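Local structure of endoglucanase (Uncultured bacterium, 3X17) at residues Q62-G67 with T89-P94; R117-A122 with F551-F556; T166-T171 with A242-L247; R411-T416 with G423-A428; L475-V480 with P487-H492. The protein catalyses the hydrolysis of internal beta-1,4-glucosidic bonds in cellulose, as a family 9 glycoside hydrolase pairing an (alpha/alpha)6 barrel with an N-terminal Ig-like domain. One frame throughout, in Å; residues are numbered along the deposited sequence.

Contact 1. Residues Q62-G67 with T89-P94; sequences QVVWEG and TSLTAP
Val64 and Trp65 present two consecutive side chains to Leu91, and the first shell is van der Waals contact, carbon on carbon except for the indole NE1. CG1 of Val64 lies 3.7 Å from CD1 of Leu91 and 4.1 Å from CG of Leu91, the two branched side chains crossing at about a right angle. A chi1 of 78° sets that CG1 between the backbone N and the carbonyl carbon of Val64, the orientation in which it meets Leu91 CD1. Beside it the indole of Trp65 uses its five-membered end: NE1 is 4.0 Å from Ser90 CB, which sits at the ring edge near its plane, while CD1 meets Leu91 CB obliquely at 4.2 Å. The backbones stay further apart, with 6.8 Å between the CA atoms of Trp65 and Leu91.

In the next shell, Ile55 and Tyr97 each touch both Val64 and Leu91, and Phe88 packs on Trp65. What lets neighbouring residues face the same way is the backbone: Val64 and Trp65 both pair with Ile55, and Val64 leaves extended geometry, with a psi of -8°. This is a classic beta bulge, here near the start of strand 63-74, set against the connection from strand 82-87 to strand 95-101 in the Ig-like beta domain.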
# COMPACT_ATOMS: atom_id res chain seq x y z
N GLN A 62 -35.09 -12.69 -4.63
CA GLN A 62 -35.88 -12.05 -3.58
C GLN A 62 -35.34 -10.66 -3.17
O GLN A 62 -34.23 -10.55 -2.65
CB GLN A 62 -35.95 -12.96 -2.36
CG GLN A 62 -36.21 -12.22 -1.06
CD GLN A 62 -37.11 -12.98 -0.10
OE1 GLN A 62 -36.93 -14.18 0.14
NE2 GLN A 62 -38.06 -12.27 0.50
N VAL A 63 -36.14 -9.62 -3.39
CA VAL A 63 -35.79 -8.28 -2.92
C VAL A 63 -35.66 -8.18 -1.40
O VAL A 63 -36.56 -8.58 -0.65
CB VAL A 63 -36.77 -7.24 -3.41
CG1 VAL A 63 -36.28 -5.84 -3.02
CG2 VAL A 63 -36.96 -7.36 -4.93
N VAL A 64 -34.52 -7.69 -0.94
CA VAL A 64 -34.27 -7.65 0.49
C VAL A 64 -34.11 -6.22 0.98
O VAL A 64 -34.16 -5.93 2.18
CB VAL A 64 -33.09 -8.59 0.88
CG1 VAL A 64 -31.74 -7.96 0.54
CG2 VAL A 64 -33.16 -9.00 2.33
N TRP A 65 -34.05 -5.30 0.02
CA TRP A 65 -33.86 -3.89 0.31
C TRP A 65 -34.27 -3.11 -0.93
O TRP A 65 -33.97 -3.51 -2.05
CB TRP A 65 -32.39 -3.61 0.70
CG TRP A 65 -32.10 -2.21 1.20
CD1 TRP A 65 -31.87 -1.84 2.49
CD2 TRP A 65 -31.93 -1.02 0.41
NE1 TRP A 65 -31.60 -0.49 2.56
CE2 TRP A 65 -31.65 0.04 1.31
CE3 TRP A 65 -31.95 -0.76 -0.96
CZ2 TRP A 65 -31.40 1.35 0.88
CZ3 TRP A 65 -31.73 0.55 -1.39
CH2 TRP A 65 -31.47 1.59 -0.47
N GLU A 66 -34.99 -2.01 -0.75
CA GLU A 66 -35.39 -1.22 -1.88
C GLU A 66 -35.37 0.22 -1.44
O GLU A 66 -35.74 0.51 -0.32
CB GLU A 66 -36.80 -1.63 -2.34
CG GLU A 66 -37.28 -0.94 -3.60
CD GLU A 66 -38.57 -1.57 -4.15
OE1 GLU A 66 -38.73 -2.80 -4.07
OE2 GLU A 66 -39.43 -0.82 -4.65
N GLY A 67 -34.91 1.11 -2.30
CA GLY A 67 -34.67 2.49 -1.90
C GLY A 67 -34.52 3.36 -3.11
O GLY A 67 -34.02 2.93 -4.15
N THR A 89 -27.00 0.51 4.17
CA THR A 89 -26.49 0.14 5.51
C THR A 89 -27.42 -0.77 6.32
O THR A 89 -26.96 -1.68 7.01
CB THR A 89 -26.19 1.40 6.37
OG1 THR A 89 -25.24 2.23 5.69
CG2 THR A 89 -25.61 1.03 7.71
N SER A 90 -28.72 -0.45 6.27
CA SER A 90 -29.78 -1.18 7.01
C SER A 90 -29.70 -2.67 6.80
O SER A 90 -30.07 -3.43 7.69
CB SER A 90 -31.17 -0.74 6.53
OG SER A 90 -31.48 0.57 6.97
N LEU A 91 -29.31 -3.07 5.60
CA LEU A 91 -29.22 -4.45 5.26
C LEU A 91 -28.01 -4.96 5.99
O LEU A 91 -26.94 -4.47 5.74
CB LEU A 91 -29.02 -4.58 3.76
CG LEU A 91 -29.34 -5.94 3.17
CD1 LEU A 91 -28.76 -6.14 1.85
CD2 LEU A 91 -28.84 -6.92 4.11
N THR A 92 -28.19 -5.93 6.89
CA THR A 92 -27.07 -6.44 7.68
C THR A 92 -27.12 -7.95 7.77
O THR A 92 -26.29 -8.56 8.45
CB THR A 92 -27.01 -5.88 9.12
OG1 THR A 92 -28.04 -6.48 9.91
CG2 THR A 92 -27.13 -4.36 9.18
N ALA A 93 -28.06 -8.57 7.07
CA ALA A 93 -28.12 -10.05 7.02
C ALA A 93 -27.03 -10.69 6.14
O ALA A 93 -26.91 -10.38 4.95
CB ALA A 93 -29.53 -10.55 6.60
N PRO A 94 -26.18 -11.52 6.76
CA PRO A 94 -25.07 -12.18 6.07
C PRO A 94 -25.55 -13.00 4.90
O PRO A 94 -26.48 -13.80 5.05
CB PRO A 94 -24.48 -13.12 7.14
CG PRO A 94 -24.91 -12.56 8.46
CD PRO A 94 -25.94 -11.45 8.21

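Contact 2. Residues R117-A122 with F551-F556; sequences RDVLYA and FVAAHF
Leu120 leads the contact with Ala553 and Ala554, and its side chain can be followed outward atom by atom. At the root, its backbone N is 4.2 Å from Ala553 CB, and its CB is 4.4 Å from the same methyl. CG stands anti to the backbone N (chi1 -178°), which carries the chain onward over the next residue of the facing helix. There the branch divides: CD1 reaches both CB and N of Ala554, each at 4.1 Å, and CD2 comes down on Ala554 CA, also at 4.1 Å. Both arms of the fork thus end on this one small residue.

Such close approach is possible because both facing residues are alanines. The segment axes pass 8.6 Å apart, their directions 151° from one another, and the CA atoms of Leu120 and Ala553 are only 5.5 Å apart. These helices, 115-130 and 543-558, are the first and last of the chain, so their nearly antiparallel pairing joins the two ends of the (alpha/alpha)6 barrel domain.

Val119, one residue earlier, also reaches the Ala553 methyl, with CG1 4.1 Å from Ala553 CB, so that methyl is met by two successive residues. Phe205, from a loop, touches both Leu120 and Ala554. Behind helix 543-558, Phe551 meets Tyr201 edge-to-face, and the hydroxyl of Tyr201 is hydrogen-bonded to His555 ND1.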
# COMPACT_ATOMS: atom_id res chain seq x y z
N ARG A 117 -11.63 -9.84 6.14
CA ARG A 117 -10.74 -10.90 6.58
C ARG A 117 -10.09 -11.58 5.38
O ARG A 117 -8.91 -11.88 5.40
CB ARG A 117 -11.49 -11.93 7.44
CG ARG A 117 -11.64 -11.49 8.89
CD ARG A 117 -12.39 -12.51 9.74
NE ARG A 117 -12.80 -11.92 11.02
CZ ARG A 117 -13.83 -12.33 11.75
NH1 ARG A 117 -14.58 -13.35 11.34
NH2 ARG A 117 -14.11 -11.70 12.89
N ASP A 118 -10.88 -11.83 4.34
CA ASP A 118 -10.37 -12.43 3.13
C ASP A 118 -9.55 -11.45 2.31
O ASP A 118 -8.59 -11.84 1.67
CB ASP A 118 -11.52 -12.99 2.28
CG ASP A 118 -12.31 -14.05 3.01
OD1 ASP A 118 -11.69 -15.00 3.54
OD2 ASP A 118 -13.51 -13.84 3.21
N VAL A 119 -9.98 -10.19 2.27
CA VAL A 119 -9.19 -9.15 1.60
C VAL A 119 -7.80 -9.02 2.26
O VAL A 119 -6.78 -9.07 1.59
CB VAL A 119 -9.89 -7.77 1.63
CG1 VAL A 119 -8.96 -6.68 1.14
CG2 VAL A 119 -11.14 -7.79 0.81
N LEU A 120 -7.80 -8.79 3.57
CA LEU A 120 -6.56 -8.77 4.37
C LEU A 120 -5.66 -9.98 4.08
O LEU A 120 -4.46 -9.82 3.86
CB LEU A 120 -6.88 -8.73 5.86
CG LEU A 120 -5.70 -8.66 6.82
CD1 LEU A 120 -4.79 -7.46 6.50
CD2 LEU A 120 -6.18 -8.61 8.30
N TYR A 121 -6.23 -11.18 4.12
CA TYR A 121 -5.50 -12.41 3.82
C TYR A 121 -4.78 -12.32 2.47
O TYR A 121 -3.60 -12.62 2.36
CB TYR A 121 -6.48 -13.60 3.79
CG TYR A 121 -5.86 -14.93 3.43
CD1 TYR A 121 -5.20 -15.70 4.39
CD2 TYR A 121 -5.99 -15.46 2.15
CE1 TYR A 121 -4.62 -16.93 4.06
CE2 TYR A 121 -5.45 -16.72 1.81
CZ TYR A 121 -4.78 -17.45 2.78
OH TYR A 121 -4.23 -18.67 2.47
N ALA A 122 -5.52 -11.95 1.43
CA ALA A 122 -4.98 -12.04 0.10
C ALA A 122 -3.86 -11.00 -0.02
O ALA A 122 -2.80 -11.26 -0.62
CB ALA A 122 -6.10 -11.74 -0.93
N PHE A 551 -2.91 -2.21 5.67
CA PHE A 551 -3.28 -1.34 6.80
C PHE A 551 -4.78 -1.03 6.88
O PHE A 551 -5.43 -1.28 7.90
CB PHE A 551 -2.45 -0.06 6.83
CG PHE A 551 -2.70 0.80 8.06
CD1 PHE A 551 -3.74 1.73 8.07
CD2 PHE A 551 -1.93 0.65 9.20
CE1 PHE A 551 -3.97 2.52 9.19
CE2 PHE A 551 -2.17 1.42 10.32
CZ PHE A 551 -3.18 2.37 10.31
N VAL A 552 -5.33 -0.54 5.78
CA VAL A 552 -6.72 -0.10 5.80
C VAL A 552 -7.66 -1.30 5.92
O VAL A 552 -8.61 -1.27 6.72
CB VAL A 552 -7.08 0.82 4.60
CG1 VAL A 552 -8.51 1.30 4.71
CG2 VAL A 552 -6.16 2.03 4.59
N ALA A 553 -7.28 -2.40 5.29
CA ALA A 553 -8.08 -3.61 5.33
C ALA A 553 -8.09 -4.15 6.77
O ALA A 553 -9.14 -4.63 7.25
CB ALA A 553 -7.52 -4.65 4.38
N ALA A 554 -6.94 -4.08 7.44
CA ALA A 554 -6.85 -4.59 8.81
C ALA A 554 -7.76 -3.80 9.77
O ALA A 554 -8.39 -4.38 10.66
CB ALA A 554 -5.41 -4.59 9.29
N HIS A 555 -7.86 -2.48 9.57
CA HIS A 555 -8.81 -1.68 10.33
C HIS A 555 -10.24 -2.24 10.23
O HIS A 555 -10.93 -2.39 11.24
CB HIS A 555 -8.78 -0.22 9.89
CG HIS A 555 -9.73 0.65 10.66
ND1 HIS A 555 -9.35 1.36 11.79
CD2 HIS A 555 -11.07 0.86 10.52
CE1 HIS A 555 -10.41 1.98 12.29
NE2 HIS A 555 -11.46 1.70 11.54
N PHE A 556 -10.68 -2.58 9.03
CA PHE A 556 -12.05 -3.01 8.87
C PHE A 556 -12.26 -4.51 9.09
O PHE A 556 -13.39 -4.96 9.23
CB PHE A 556 -12.59 -2.53 7.53
CG PHE A 556 -12.80 -1.04 7.49
CD1 PHE A 556 -13.87 -0.47 8.16
CD2 PHE A 556 -11.85 -0.21 6.92
CE1 PHE A 556 -14.06 0.91 8.14
CE2 PHE A 556 -12.03 1.16 6.89
CZ PHE A 556 -13.17 1.72 7.48

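Contact 3. Residues T166-T171 with A242-L247; sequences TRLEAT and AVYHKL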
# COMPACT_ATOMS: atom_id res chain seq x y z
N THR A 166 32.87 -7.67 -5.61
CA THR A 166 32.74 -8.53 -4.45
C THR A 166 31.35 -9.15 -4.35
O THR A 166 30.34 -8.45 -4.53
CB THR A 166 33.09 -7.77 -3.16
OG1 THR A 166 34.44 -7.28 -3.26
CG2 THR A 166 32.97 -8.70 -1.93
N ARG A 167 31.31 -10.44 -4.02
CA ARG A 167 30.07 -11.11 -3.69
C ARG A 167 29.60 -10.81 -2.27
O ARG A 167 30.28 -11.10 -1.30
CB ARG A 167 30.19 -12.63 -3.85
CG ARG A 167 28.92 -13.38 -3.36
CD ARG A 167 27.71 -13.18 -4.28
NE ARG A 167 26.43 -13.38 -3.59
CZ ARG A 167 25.90 -14.57 -3.31
NH1 ARG A 167 26.49 -15.68 -3.72
NH2 ARG A 167 24.75 -14.66 -2.65
N LEU A 168 28.39 -10.28 -2.16
CA LEU A 168 27.72 -10.09 -0.86
C LEU A 168 26.62 -11.11 -0.78
O LEU A 168 25.93 -11.34 -1.77
CB LEU A 168 27.05 -8.71 -0.80
CG LEU A 168 27.99 -7.54 -0.57
CD1 LEU A 168 27.22 -6.40 0.13
CD2 LEU A 168 29.23 -7.96 0.25
N GLU A 169 26.36 -11.65 0.41
CA GLU A 169 25.19 -12.47 0.56
C GLU A 169 23.98 -11.60 0.87
O GLU A 169 23.79 -11.18 2.02
CB GLU A 169 25.37 -13.57 1.61
CG GLU A 169 24.18 -14.55 1.56
CD GLU A 169 24.45 -15.84 2.27
OE1 GLU A 169 25.44 -16.51 1.92
OE2 GLU A 169 23.64 -16.23 3.14
N ALA A 170 23.20 -11.30 -0.16
CA ALA A 170 22.11 -10.32 -0.07
C ALA A 170 20.94 -10.97 -0.76
O ALA A 170 20.19 -10.38 -1.51
CB ALA A 170 22.51 -9.02 -0.77
N THR A 171 20.86 -12.25 -0.55
CA THR A 171 19.79 -13.05 -1.04
C THR A 171 18.51 -12.79 -0.22
O THR A 171 18.59 -12.19 0.79
CB THR A 171 20.28 -14.50 -0.98
OG1 THR A 171 19.49 -15.30 -1.82
CG2 THR A 171 20.25 -15.02 0.40
N ALA A 242 25.85 1.94 7.16
CA ALA A 242 25.22 2.42 5.93
C ALA A 242 24.48 1.29 5.19
O ALA A 242 24.83 0.14 5.32
CB ALA A 242 26.27 3.09 5.01
N VAL A 243 23.45 1.64 4.42
CA VAL A 243 22.59 0.64 3.78
C VAL A 243 22.56 0.85 2.27
O VAL A 243 22.39 1.98 1.80
CB VAL A 243 21.15 0.65 4.37
CG1 VAL A 243 20.24 -0.38 3.66
CG2 VAL A 243 21.19 0.35 5.85
N TYR A 244 22.88 -0.21 1.52
CA TYR A 244 22.88 -0.16 0.06
C TYR A 244 21.48 0.11 -0.46
O TYR A 244 20.49 -0.20 0.20
CB TYR A 244 23.44 -1.47 -0.56
CG TYR A 244 24.89 -1.71 -0.22
CD1 TYR A 244 25.89 -0.88 -0.72
CD2 TYR A 244 25.27 -2.73 0.66
CE1 TYR A 244 27.23 -1.07 -0.39
CE2 TYR A 244 26.60 -2.94 1.01
CZ TYR A 244 27.58 -2.10 0.49
OH TYR A 244 28.90 -2.27 0.84
N HIS A 245 21.41 0.66 -1.66
CA HIS A 245 20.18 1.27 -2.13
C HIS A 245 19.24 0.23 -2.71
O HIS A 245 18.04 0.29 -2.53
CB HIS A 245 20.48 2.33 -3.18
CG HIS A 245 19.27 2.91 -3.82
ND1 HIS A 245 18.28 3.55 -3.09
CD2 HIS A 245 18.97 3.11 -5.13
CE1 HIS A 245 17.40 4.08 -3.93
NE2 HIS A 245 17.78 3.79 -5.17
N LYS A 246 19.79 -0.71 -3.46
CA LYS A 246 18.96 -1.63 -4.20
C LYS A 246 19.87 -2.68 -4.84
O LYS A 246 21.11 -2.57 -4.79
CB LYS A 246 18.18 -0.88 -5.28
CG LYS A 246 19.08 -0.29 -6.39
CD LYS A 246 18.29 0.25 -7.56
CE LYS A 246 19.21 1.05 -8.50
NZ LYS A 246 18.53 1.38 -9.80
N LEU A 247 19.24 -3.73 -5.34
CA LEU A 247 19.93 -4.86 -5.88
C LEU A 247 19.21 -5.29 -7.13
O LEU A 247 18.03 -5.63 -7.09
CB LEU A 247 19.94 -6.00 -4.87
CG LEU A 247 20.98 -7.08 -5.13
CD1 LEU A 247 21.26 -7.81 -3.80
CD2 LEU A 247 20.51 -8.04 -6.24
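Leu168 and Tyr244 cross at about a right angle, the leucine bringing its CD1 methyl obliquely to the CE2 corner of the ring. CD1 of Leu168 lies 3.6 Å from Tyr244 CE2 and 4.2 Å from Tyr244 CD2. At the far end of the ring, the hydroxyl of Tyr244 is hydrogen-bonded to Asp159 OD2, which restrains the phenol.

The second pair is tighter. Leu247 sends CD1 to Ala170 CB at 3.5 Å, shorter than usual for two carbons, and the same methyl is 3.6 Å from Ala170 O. That carbonyl also accepts hydrogen bonds from Lys182 NZ and Trp232 NE1, so the alanine is gripped through its backbone while its methyl is pressed by the leucine. Within the loop, Arg167 NE gives a 2.8 Å bond to Leu168 O from above the carbonyl plane.

Loop 166-171 crosses the 242-247 segment steeply and touches it through these two side-chain pairs, the nearest CA atoms, of Ala170 and Leu247, being 8.3 Å apart. Leu168 is bonded through its backbone to Gly153 and touches Val155 of strand 154-155. Tyr244 and Leu247 also rest on Val267 of strand 265-271, the Leu247 side chain is about 8 Å from the bound zinc ion, and helix 272-288 packs against Val243.

Contact 4. Residues R411-T416 with G423-A428; sequences RSVFQT and GVPILA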
# COMPACT_ATOMS: atom_id res chain seq x y z
N ARG A 411 -7.85 16.41 7.74
CA ARG A 411 -8.86 17.38 7.35
C ARG A 411 -8.75 17.74 5.86
O ARG A 411 -9.72 17.62 5.12
CB ARG A 411 -8.84 18.63 8.25
CG ARG A 411 -10.24 19.12 8.64
CD ARG A 411 -10.21 20.38 9.51
NE ARG A 411 -9.52 20.13 10.77
CZ ARG A 411 -8.47 20.82 11.21
NH1 ARG A 411 -8.03 21.87 10.52
NH2 ARG A 411 -7.86 20.48 12.34
N SER A 412 -7.56 18.08 5.40
CA SER A 412 -7.40 18.24 3.95
C SER A 412 -7.78 16.99 3.14
O SER A 412 -8.45 17.11 2.13
CB SER A 412 -6.01 18.76 3.57
OG SER A 412 -5.03 17.87 4.05
N VAL A 413 -7.39 15.80 3.59
CA VAL A 413 -7.84 14.59 2.90
C VAL A 413 -9.37 14.55 2.82
O VAL A 413 -9.93 14.36 1.74
CB VAL A 413 -7.27 13.28 3.49
CG1 VAL A 413 -7.95 12.09 2.86
CG2 VAL A 413 -5.77 13.21 3.25
N PHE A 414 -10.04 14.72 3.96
CA PHE A 414 -11.49 14.66 4.02
C PHE A 414 -12.17 15.66 3.10
O PHE A 414 -13.16 15.32 2.43
CB PHE A 414 -11.98 14.86 5.44
CG PHE A 414 -13.44 14.51 5.63
CD1 PHE A 414 -13.84 13.18 5.61
CD2 PHE A 414 -14.42 15.51 5.68
CE1 PHE A 414 -15.19 12.83 5.70
CE2 PHE A 414 -15.77 15.17 5.78
CZ PHE A 414 -16.15 13.83 5.78
N GLN A 415 -11.61 16.86 2.99
CA GLN A 415 -12.14 17.87 2.08
C GLN A 415 -12.08 17.44 0.61
O GLN A 415 -13.01 17.72 -0.18
CB GLN A 415 -11.41 19.19 2.26
CG GLN A 415 -11.46 20.08 1.03
CD GLN A 415 -10.78 21.43 1.25
OE1 GLN A 415 -10.58 22.19 0.31
NE2 GLN A 415 -10.45 21.74 2.50
N THR A 416 -10.98 16.80 0.22
CA THR A 416 -10.89 16.26 -1.14
C THR A 416 -11.91 15.14 -1.34
O THR A 416 -12.62 15.08 -2.35
CB THR A 416 -9.47 15.77 -1.49
OG1 THR A 416 -8.52 16.80 -1.18
CG2 THR A 416 -9.36 15.42 -2.99
N GLY A 423 -15.50 8.94 -4.08
CA GLY A 423 -14.79 8.74 -2.82
C GLY A 423 -13.29 8.96 -2.87
O GLY A 423 -12.70 9.36 -1.87
N VAL A 424 -12.67 8.74 -4.02
CA VAL A 424 -11.20 8.76 -4.12
C VAL A 424 -10.70 10.18 -3.93
O VAL A 424 -11.19 11.10 -4.57
CB VAL A 424 -10.68 8.18 -5.47
CG1 VAL A 424 -11.27 8.91 -6.66
CG2 VAL A 424 -9.14 8.26 -5.52
N PRO A 425 -9.82 10.39 -2.93
CA PRO A 425 -9.41 11.75 -2.55
C PRO A 425 -8.34 12.32 -3.46
O PRO A 425 -7.35 12.89 -2.99
CB PRO A 425 -8.89 11.58 -1.11
CG PRO A 425 -8.59 10.11 -0.98
CD PRO A 425 -9.15 9.36 -2.13
N ILE A 426 -8.61 12.27 -4.76
CA ILE A 426 -7.65 12.70 -5.75
C ILE A 426 -8.39 13.41 -6.87
O ILE A 426 -9.35 12.88 -7.41
CB ILE A 426 -6.86 11.49 -6.32
CG1 ILE A 426 -6.20 10.71 -5.18
CG2 ILE A 426 -5.82 11.97 -7.32
CD1 ILE A 426 -5.64 9.33 -5.57
N LEU A 427 -7.98 14.63 -7.18
CA LEU A 427 -8.67 15.39 -8.23
C LEU A 427 -8.04 15.15 -9.60
O LEU A 427 -6.83 14.84 -9.71
CB LEU A 427 -8.67 16.89 -7.91
CG LEU A 427 -9.25 17.34 -6.56
CD1 LEU A 427 -9.08 18.83 -6.41
CD2 LEU A 427 -10.73 16.95 -6.46
N ALA A 428 -8.86 15.29 -10.63
CA ALA A 428 -8.41 15.32 -12.01
C ALA A 428 -7.20 16.24 -12.20
O ALA A 428 -7.16 17.35 -11.67
CB ALA A 428 -9.56 15.74 -12.96
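Thr416 and Val413 meet the returning loop through apolar contacts first. CG1 of Val413 lies 4.1 Å from Pro425 CB, the two side chains running side by side and pointing the same way. CG2 of Thr416 reaches CD2 of Leu427 at 4.0 Å, and Leu427 in turn touches Leu77 and Val78 of the Ig-like domain.

The second kind is methyl against backbone. Thr416 CG2 stands 3.2 Å from Pro425 O and 3.3 Å from Pro425 C, and 3.7 Å from Ile426 N, so it rests on the peptide linking Pro425 to Ile426. It gets there because it is CG2, rather than the hydroxyl, that lies opposite the backbone N about the first torsion; OG1 is turned aside at -51°.

Hydrogen bonds form the third group, and they shape the loop from within or tie it elsewhere. Pro425 is the centre of an inverse gamma turn, closed by a weak bond of 2.8 Å from Ile426 N to Val424 O. Pro425 O is bonded to Lys442 NZ of helix 435-452, and Gly423 O to Gln465 NE2 of helix 456-469.

Helix 396-418 therefore meets the loop by shape and methyl contact, while Pro425 O and Gly423 O take their polar partners from the two following helices.

Contact 5. Residues L475-V480 with P487-H492; sequences LAKSYV and PPRNPH
The guanidinium of Arg489 is met obliquely by Lys477, with NZ 3.7 Å from NH1; one face of the Tyr479 ring carries Lys477 CB 4.0 Å above its plane, offset toward the rim, and Tyr479 meets Tyr529 edge-to-face. The two like charges are bridged by Asn486 OD1, hydrogen-bonded to both, and Asp531 OD2 forms a salt bridge with Lys477 that probably eases their closeness.

Lys477 bends at its second torsion (77°), which brings NZ round to Pro487 O. That bond measures 2.6 Å, with the donor above the carbonyl plane by 58°. An alanine here would probably leave Pro487 O and Asn486 OD1 without this donor and Asp531 without the lysine's charge.

The proline rings meet backbone oxygens. Ser478 O receives the CA-H of Pro487 (CA to O 3.3 Å, 157° at the hydrogen) and lies 3.1 Å from Pro488 CD; Val480 O is 3.6 Å from Pro487 CB. Ser478 OG is bonded to Leu483 O.

Both segments belong to the long irregular connection between helices 456-469 and 494-499, which folds back on itself here. Gln22, touching Ser478, and strand 17-19, touching Ala476, place this doubled loop where the barrel domain of this family 9 enzyme meets its Ig-like domain.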
# COMPACT_ATOMS: atom_id res chain seq x y z
N LEU A 475 -14.63 2.82 -13.83
CA LEU A 475 -14.32 1.67 -14.71
C LEU A 475 -14.91 0.38 -14.16
O LEU A 475 -14.74 -0.69 -14.74
CB LEU A 475 -12.81 1.52 -14.88
CG LEU A 475 -12.14 2.74 -15.51
CD1 LEU A 475 -10.63 2.56 -15.52
CD2 LEU A 475 -12.72 3.10 -16.93
N ALA A 476 -15.58 0.47 -13.01
CA ALA A 476 -16.16 -0.70 -12.40
C ALA A 476 -15.10 -1.79 -12.25
O ALA A 476 -15.37 -2.98 -12.53
CB ALA A 476 -17.35 -1.20 -13.26
N LYS A 477 -13.89 -1.37 -11.90
CA LYS A 477 -12.72 -2.26 -11.91
C LYS A 477 -12.32 -2.60 -10.49
O LYS A 477 -12.17 -1.70 -9.65
CB LYS A 477 -11.54 -1.57 -12.59
CG LYS A 477 -10.34 -2.51 -12.91
CD LYS A 477 -10.62 -3.39 -14.14
CE LYS A 477 -9.52 -4.45 -14.35
NZ LYS A 477 -10.01 -5.65 -15.15
N SER A 478 -11.99 -3.86 -10.24
CA SER A 478 -11.26 -4.20 -9.01
C SER A 478 -9.78 -4.10 -9.33
O SER A 478 -9.34 -4.66 -10.34
CB SER A 478 -11.56 -5.63 -8.59
OG SER A 478 -10.57 -6.10 -7.66
N TYR A 479 -9.04 -3.33 -8.54
CA TYR A 479 -7.63 -3.14 -8.84
C TYR A 479 -6.76 -4.14 -8.10
O TYR A 479 -5.54 -4.02 -8.10
CB TYR A 479 -7.19 -1.70 -8.53
CG TYR A 479 -7.79 -0.66 -9.49
CD1 TYR A 479 -7.42 -0.63 -10.85
CD2 TYR A 479 -8.77 0.23 -9.06
CE1 TYR A 479 -7.97 0.33 -11.74
CE2 TYR A 479 -9.32 1.20 -9.94
CZ TYR A 479 -8.92 1.23 -11.28
OH TYR A 479 -9.48 2.17 -12.12
N VAL A 480 -7.38 -5.11 -7.43
CA VAL A 480 -6.63 -6.11 -6.69
C VAL A 480 -6.77 -7.47 -7.35
O VAL A 480 -7.88 -7.97 -7.53
CB VAL A 480 -7.05 -6.22 -5.21
CG1 VAL A 480 -6.14 -7.23 -4.50
CG2 VAL A 480 -6.96 -4.88 -4.52
N PRO A 487 -11.23 -8.05 -11.70
CA PRO A 487 -9.85 -7.76 -11.33
C PRO A 487 -8.95 -7.57 -12.56
O PRO A 487 -9.40 -7.73 -13.71
CB PRO A 487 -9.45 -9.02 -10.56
CG PRO A 487 -10.24 -10.12 -11.24
CD PRO A 487 -11.56 -9.48 -11.52
N PRO A 488 -7.68 -7.22 -12.33
CA PRO A 488 -6.69 -7.15 -13.41
C PRO A 488 -6.29 -8.54 -13.91
O PRO A 488 -5.69 -9.31 -13.17
CB PRO A 488 -5.49 -6.48 -12.74
CG PRO A 488 -6.06 -5.80 -11.54
CD PRO A 488 -7.14 -6.71 -11.07
N ARG A 489 -6.64 -8.86 -15.15
CA ARG A 489 -6.31 -10.14 -15.71
C ARG A 489 -4.93 -10.13 -16.36
O ARG A 489 -4.33 -11.18 -16.55
CB ARG A 489 -7.36 -10.53 -16.75
CG ARG A 489 -8.60 -11.15 -16.13
CD ARG A 489 -9.79 -10.95 -17.03
NE ARG A 489 -11.01 -11.08 -16.23
CZ ARG A 489 -11.78 -10.06 -15.86
NH1 ARG A 489 -11.54 -8.83 -16.29
NH2 ARG A 489 -12.88 -10.32 -15.18
N ASN A 490 -4.44 -8.95 -16.71
CA ASN A 490 -3.20 -8.85 -17.45
C ASN A 490 -2.21 -7.95 -16.76
O ASN A 490 -1.71 -7.01 -17.37
CB ASN A 490 -3.49 -8.29 -18.85
CG ASN A 490 -4.53 -9.10 -19.60
OD1 ASN A 490 -4.41 -10.32 -19.71
ND2 ASN A 490 -5.58 -8.44 -20.09
N PRO A 491 -1.94 -8.20 -15.48
CA PRO A 491 -1.05 -7.31 -14.75
C PRO A 491 0.38 -7.28 -15.31
O PRO A 491 0.88 -8.32 -15.75
CB PRO A 491 -1.03 -7.92 -13.35
CG PRO A 491 -1.28 -9.36 -13.58
CD PRO A 491 -2.28 -9.40 -14.70
N HIS A 492 1.03 -6.12 -15.26
CA HIS A 492 2.45 -6.04 -15.58
C HIS A 492 3.23 -6.80 -14.51
O HIS A 492 3.70 -6.20 -13.52
CB HIS A 492 2.93 -4.60 -15.66
CG HIS A 492 4.28 -4.45 -16.27
ND1 HIS A 492 5.44 -4.49 -15.53
CD2 HIS A 492 4.68 -4.40 -17.57
CE1 HIS A 492 6.49 -4.40 -16.33
NE2 HIS A 492 6.06 -4.36 -17.58

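How the contacts relate
Contact 1 comes first along the chain and lies wholly in the N-terminal Ig-like domain, its centre about 24 Å from that of contact 2. Contact 2 joins the first and last helices, 115-130 and 543-558, so contacts 3, 4 and 5 are all nested, in that order, within the loop it closes. Contact 3 is the outlier: its centre is about 55 Å from that of contact 1, on the opposite side of the chain's centre, near the zinc site. Contacts 4 and 5, with centres about 23 Å apart, both touch Ig-like residues, on either side of helix 456-469 in sequence. The set thus samples one domain, the closure of the other, its far, zinc-bearing side, and their junction.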